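Local coordinates for protein L-threonine-O-3-phosphate decarboxylase (Porphyromonas gingivalis, PDB 3FKD) that probably binds pyridoxal 5'-phosphate and is thought to act as an L-threonine-O-3-phosphate decarboxylase of the class I and II aminotransferase family, at residues A[99-102]-A[103-106]; A[57-60]-A[61-65]. All coordinates share one frame; numbering follows the deposited sequence.

Both contacts are local, each within a single helix, and they come in series along the chain: contact 2 covers the last turns of helix 53-62 and its exit, and contact 1 the first turns of helix 100-108. Their centres lie 28 Å apart and their nearest atoms about 18 Å, so they do not touch. Contact 2 rests by strands 70-73 and 207-210 at one border of the seven-stranded mixed sheet, whereas contact 1 lies near strands 91-96 and 132-136 toward the other. The two helices thus flank separate parts of the large sheet of what is probably a pyridoxal phosphate fold, contact 1 beside the second subunit, contact 2 touched by no other chain.

Contact 1 (A[99-102]-A[103-106]); sequences FAEY and EDAC
Ala100 O accepts a hydrogen bond from the backbone N of Asp104 at 3.0 Å, the first of three successive i to i+4 bonds that open helix 100-108. Ala105 N to Glu101 O and Cys106 N to Tyr102 O, both 3.1 Å, continue the series. The packed side belongs to Glu101, Tyr102, Ala105 and Cys106. With its CG anti to the carbonyl carbon (chi1 -40°), the Tyr102 ring extends back past Phe99, whose carbonyl O lies 3.6 Å above one ring face near the rim; the Tyr102 hydroxyl is hydrogen-bonded to Asp166. Cys106 SG sits 3.6 Å from Tyr102 O, and small Ala105 suits the close approach of helix 75-86. Glu101, bent at chi2 (-64°), brings OE2 within 3.4 Å of Asp104 OD2, the carboxylate planes 72° apart; the two probably repel each other if both are ionised. Glu101 OE1 shares a hydrogen bond with Tyr81 OH. The looser side carries exposed Ala100 and acidic Glu103 and Asp104; Glu103 extends outward to a salt bridge with Arg311. Within its beta-alpha-beta unit the helix joins strand 91-96 to strand 112-117, with helix 75-86 alongside, Trp134 of strand 132-136 touching Tyr102 and Cys106, and Trp226 of the second subunit against Phe99.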
loop_
_atom_site.group_PDB
_atom_site.type_symbol
_atom_site.label_atom_id
_atom_site.label_comp_id
_atom_site.label_asym_id
_atom_site.label_seq_id
_atom_site.Cartn_x
_atom_site.Cartn_y
_atom_site.Cartn_z
ATOM N N PHE A 99 -14.762 -9.542 -9.525
ATOM C CA PHE A 99 -13.889 -8.403 -9.224
ATOM C C PHE A 99 -12.773 -8.270 -10.291
ATOM O O PHE A 99 -11.996 -9.184 -10.485
ATOM C CB PHE A 99 -13.302 -8.590 -7.801
ATOM C CG PHE A 99 -12.604 -7.388 -7.255
ATOM C CD1 PHE A 99 -13.218 -6.143 -7.261
ATOM C CD2 PHE A 99 -11.362 -7.502 -6.693
ATOM C CE1 PHE A 99 -12.582 -5.039 -6.732
ATOM C CE2 PHE A 99 -10.710 -6.394 -6.177
ATOM C CZ PHE A 99 -11.317 -5.172 -6.206
ATOM N N ALA A 100 -12.693 -7.124 -10.954
ATOM C CA ALA A 100 -11.857 -6.967 -12.160
ATOM C C ALA A 100 -10.380 -7.133 -11.831
ATOM O O ALA A 100 -9.503 -7.304 -12.710
ATOM C CB ALA A 100 -12.109 -5.592 -12.805
ATOM N N GLU A 101 -10.113 -7.082 -10.532
ATOM C CA GLU A 101 -8.760 -7.141 -10.041
ATOM C C GLU A 101 -8.100 -8.517 -10.101
ATOM O O GLU A 101 -6.875 -8.587 -10.119
ATOM C CB GLU A 101 -8.696 -6.516 -8.647
ATOM C CG GLU A 101 -9.205 -5.055 -8.644
ATOM C CD GLU A 101 -8.334 -4.136 -9.477
ATOM O OE1 GLU A 101 -7.113 -4.406 -9.595
ATOM O OE2 GLU A 101 -8.880 -3.143 -10.013
ATOM N N TYR A 102 -8.865 -9.605 -10.127
ATOM C CA TYR A 102 -8.234 -10.897 -10.379
ATOM C C TYR A 102 -7.644 -10.863 -11.779
ATOM O O TYR A 102 -6.476 -11.227 -11.985
ATOM C CB TYR A 102 -9.175 -12.094 -10.234
ATOM C CG TYR A 102 -10.140 -12.025 -9.083
ATOM C CD1 TYR A 102 -9.774 -11.433 -7.854
ATOM C CD2 TYR A 102 -11.434 -12.563 -9.211
ATOM C CE1 TYR A 102 -10.685 -11.381 -6.790
ATOM C CE2 TYR A 102 -12.346 -12.510 -8.172
ATOM C CZ TYR A 102 -11.976 -11.909 -6.951
ATOM O OH TYR A 102 -12.890 -11.856 -5.919
ATOM N N GLU A 103 -8.444 -10.378 -12.725
ATOM C CA GLU A 103 -7.996 -10.292 -14.100
ATOM C C GLU A 103 -6.763 -9.389 -14.235
ATOM O O GLU A 103 -5.756 -9.804 -14.798
ATOM C CB GLU A 103 -9.101 -9.797 -15.015
ATOM C CG GLU A 103 -8.966 -10.299 -16.435
ATOM C CD GLU A 103 -9.858 -9.544 -17.440
ATOM O OE1 GLU A 103 -11.088 -9.439 -17.220
ATOM O OE2 GLU A 103 -9.312 -9.058 -18.468
ATOM N N ASP A 104 -6.858 -8.164 -13.718
ATOM C CA ASP A 104 -5.807 -7.179 -13.882
ATOM C C ASP A 104 -4.517 -7.715 -13.328
ATOM O O ASP A 104 -3.480 -7.541 -13.943
ATOM C CB ASP A 104 -6.151 -5.858 -13.200
ATOM C CG ASP A 104 -7.398 -5.215 -13.766
ATOM O OD1 ASP A 104 -7.698 -5.440 -14.973
ATOM O OD2 ASP A 104 -8.089 -4.488 -13.006
ATOM N N ALA A 105 -4.593 -8.396 -12.185
ATOM C CA ALA A 105 -3.399 -9.012 -11.600
ATOM C C ALA A 105 -2.755 -10.029 -12.527
ATOM O O ALA A 105 -1.548 -9.978 -12.783
ATOM C CB ALA A 105 -3.696 -9.655 -10.247
ATOM N N CYS A 106 -3.573 -10.968 -12.974
ATOM C CA CYS A 106 -3.153 -12.052 -13.833
ATOM C C CYS A 106 -2.550 -11.520 -15.137
ATOM O O CYS A 106 -1.640 -12.119 -15.697
ATOM C CB CYS A 106 -4.346 -12.953 -14.141
ATOM S SG CYS A 106 -4.677 -14.241 -12.904
#

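Contact 2 (A[57-60]-A[61-65]); sequences QMLA and KRNSV
A Schellman motif ends helix 53-62, and Ala60 O is its main acceptor: Val65 N reaches back to it at 2.8 Å, in a nearly straight bond with an N-H...O angle of 176°. The companion bond, Ser64 N to Lys61 O, is weak at 3.3 Å. Ser64 is the C-prime residue; its positive phi of 56° reverses the chain, which brings Val65 N back to Ala60 O. Such left-handed backbone angles cost a residue with a CB more than glycine; the Ser64 side chain starts away from the helix and is exposed, and its carbonyl O accepts a bond from Lys184 NZ. Before this reversal the helix is regular, with Lys61 N bonded to Gln57 O and Arg62 N to Met58 O, both at 3.2 Å. Asn63 is the first residue to leave helical backbone angles, yet its N still donates to Leu59 O at 2.8 Å and, weakly, to Ala60 O. Its CG stands beside that N, so CB and OD1 both lie 3.4 Å from Leu59 O, the OD1 approach being no bond; the side chain packs on Pro180 and Tyr208.

Leu59 is buried, packing on Ile70, Val72, Tyr208 and Leu240, between the sheet border and helix 230-241. Val65 continues this apolar side against Ile70, Pro180 and Ile183, its beta branch suited to the extended backbone after the turn. Lys61 instead carries its charge outward, with CG anti to the backbone N (chi1 -166°). Arg62, though exposed, lies against Leu240 and Pro243. Beside the turn, buried Ala60 has only a methyl to place, and its CB lies 3.2 Å from Val65 O.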
loop_
_atom_site.group_PDB
_atom_site.type_symbol
_atom_site.label_atom_id
_atom_site.label_comp_id
_atom_site.label_asym_id
_atom_site.label_seq_id
_atom_site.Cartn_x
_atom_site.Cartn_y
_atom_site.Cartn_z
ATOM N N GLN A 57 0.892 -12.484 14.001
ATOM C CA GLN A 57 0.812 -13.408 15.125
ATOM C C GLN A 57 -0.626 -13.535 15.672
ATOM O O GLN A 57 -1.142 -14.642 15.784
ATOM C CB GLN A 57 1.828 -13.000 16.195
ATOM C CG GLN A 57 1.733 -13.706 17.528
ATOM C CD GLN A 57 2.062 -15.182 17.440
ATOM O OE1 GLN A 57 1.195 -16.023 17.128
ATOM N NE2 GLN A 57 3.322 -15.518 17.741
HETATM N N MSE A 58 -1.289 -12.427 15.981
HETATM C CA MSE A 58 -2.659 -12.508 16.509
HETATM C C MSE A 58 -3.711 -13.037 15.507
HETATM O O MSE A 58 -4.765 -13.531 15.915
HETATM C CB MSE A 58 -3.143 -11.161 17.020
HETATM C CG MSE A 58 -2.176 -10.405 17.928
HETATM SE SE MSE A 58 -2.950 -8.614 18.046
HETATM C CE MSE A 58 -1.416 -7.539 18.481
ATOM N N LEU A 59 -3.459 -12.898 14.208
ATOM C CA LEU A 59 -4.359 -13.453 13.225
ATOM C C LEU A 59 -4.206 -14.964 13.237
ATOM O O LEU A 59 -5.171 -15.697 13.302
ATOM C CB LEU A 59 -4.050 -12.886 11.836
ATOM C CG LEU A 59 -4.502 -11.448 11.544
ATOM C CD1 LEU A 59 -3.956 -10.924 10.217
ATOM C CD2 LEU A 59 -6.035 -11.342 11.606
ATOM N N ALA A 60 -2.969 -15.430 13.186
ATOM C CA ALA A 60 -2.702 -16.854 13.173
ATOM C C ALA A 60 -3.469 -17.548 14.295
ATOM O O ALA A 60 -4.165 -18.540 14.066
ATOM C CB ALA A 60 -1.217 -17.099 13.318
ATOM N N LYS A 61 -3.350 -17.004 15.503
ATOM C CA LYS A 61 -3.943 -17.617 16.679
ATOM C C LYS A 61 -5.451 -17.618 16.610
ATOM O O LYS A 61 -6.113 -18.606 16.954
ATOM C CB LYS A 61 -3.491 -16.871 17.933
ATOM C CG LYS A 61 -3.762 -17.619 19.220
ATOM C CD LYS A 61 -3.143 -16.897 20.422
ATOM C CE LYS A 61 -3.929 -17.172 21.708
ATOM N NZ LYS A 61 -3.871 -16.013 22.659
ATOM N N ARG A 62 -5.998 -16.488 16.188
ATOM C CA ARG A 62 -7.431 -16.339 16.083
ATOM C C ARG A 62 -7.990 -17.317 15.040
ATOM O O ARG A 62 -9.075 -17.851 15.195
ATOM C CB ARG A 62 -7.758 -14.894 15.698
ATOM C CG ARG A 62 -9.244 -14.624 15.482
ATOM C CD ARG A 62 -9.926 -14.298 16.825
ATOM N NE ARG A 62 -11.376 -14.203 16.679
ATOM C CZ ARG A 62 -12.254 -14.970 17.328
ATOM N NH1 ARG A 62 -11.834 -15.888 18.195
ATOM N NH2 ARG A 62 -13.559 -14.806 17.116
ATOM N N ASN A 63 -7.231 -17.534 13.967
ATOM C CA ASN A 63 -7.659 -18.361 12.858
ATOM C C ASN A 63 -7.203 -19.817 12.941
ATOM O O ASN A 63 -7.345 -20.564 11.968
ATOM C CB ASN A 63 -7.211 -17.717 11.541
ATOM C CG ASN A 63 -7.945 -16.403 11.255
ATOM O OD1 ASN A 63 -7.357 -15.441 10.747
ATOM N ND2 ASN A 63 -9.234 -16.364 11.578
ATOM N N SER A 64 -6.661 -20.209 14.101
ATOM C CA SER A 64 -6.145 -21.558 14.313
ATOM C C SER A 64 -5.076 -21.976 13.305
ATOM O O SER A 64 -5.014 -23.144 12.936
ATOM C CB SER A 64 -7.272 -22.584 14.235
ATOM O OG SER A 64 -7.913 -22.768 15.476
ATOM N N VAL A 65 -4.228 -21.042 12.885
ATOM C CA VAL A 65 -3.275 -21.313 11.826
ATOM C C VAL A 65 -1.899 -20.956 12.329
ATOM O O VAL A 65 -1.770 -20.265 13.330
ATOM C CB VAL A 65 -3.620 -20.517 10.541
ATOM C CG1 VAL A 65 -2.479 -20.558 9.569
ATOM C CG2 VAL A 65 -4.844 -21.110 9.883
#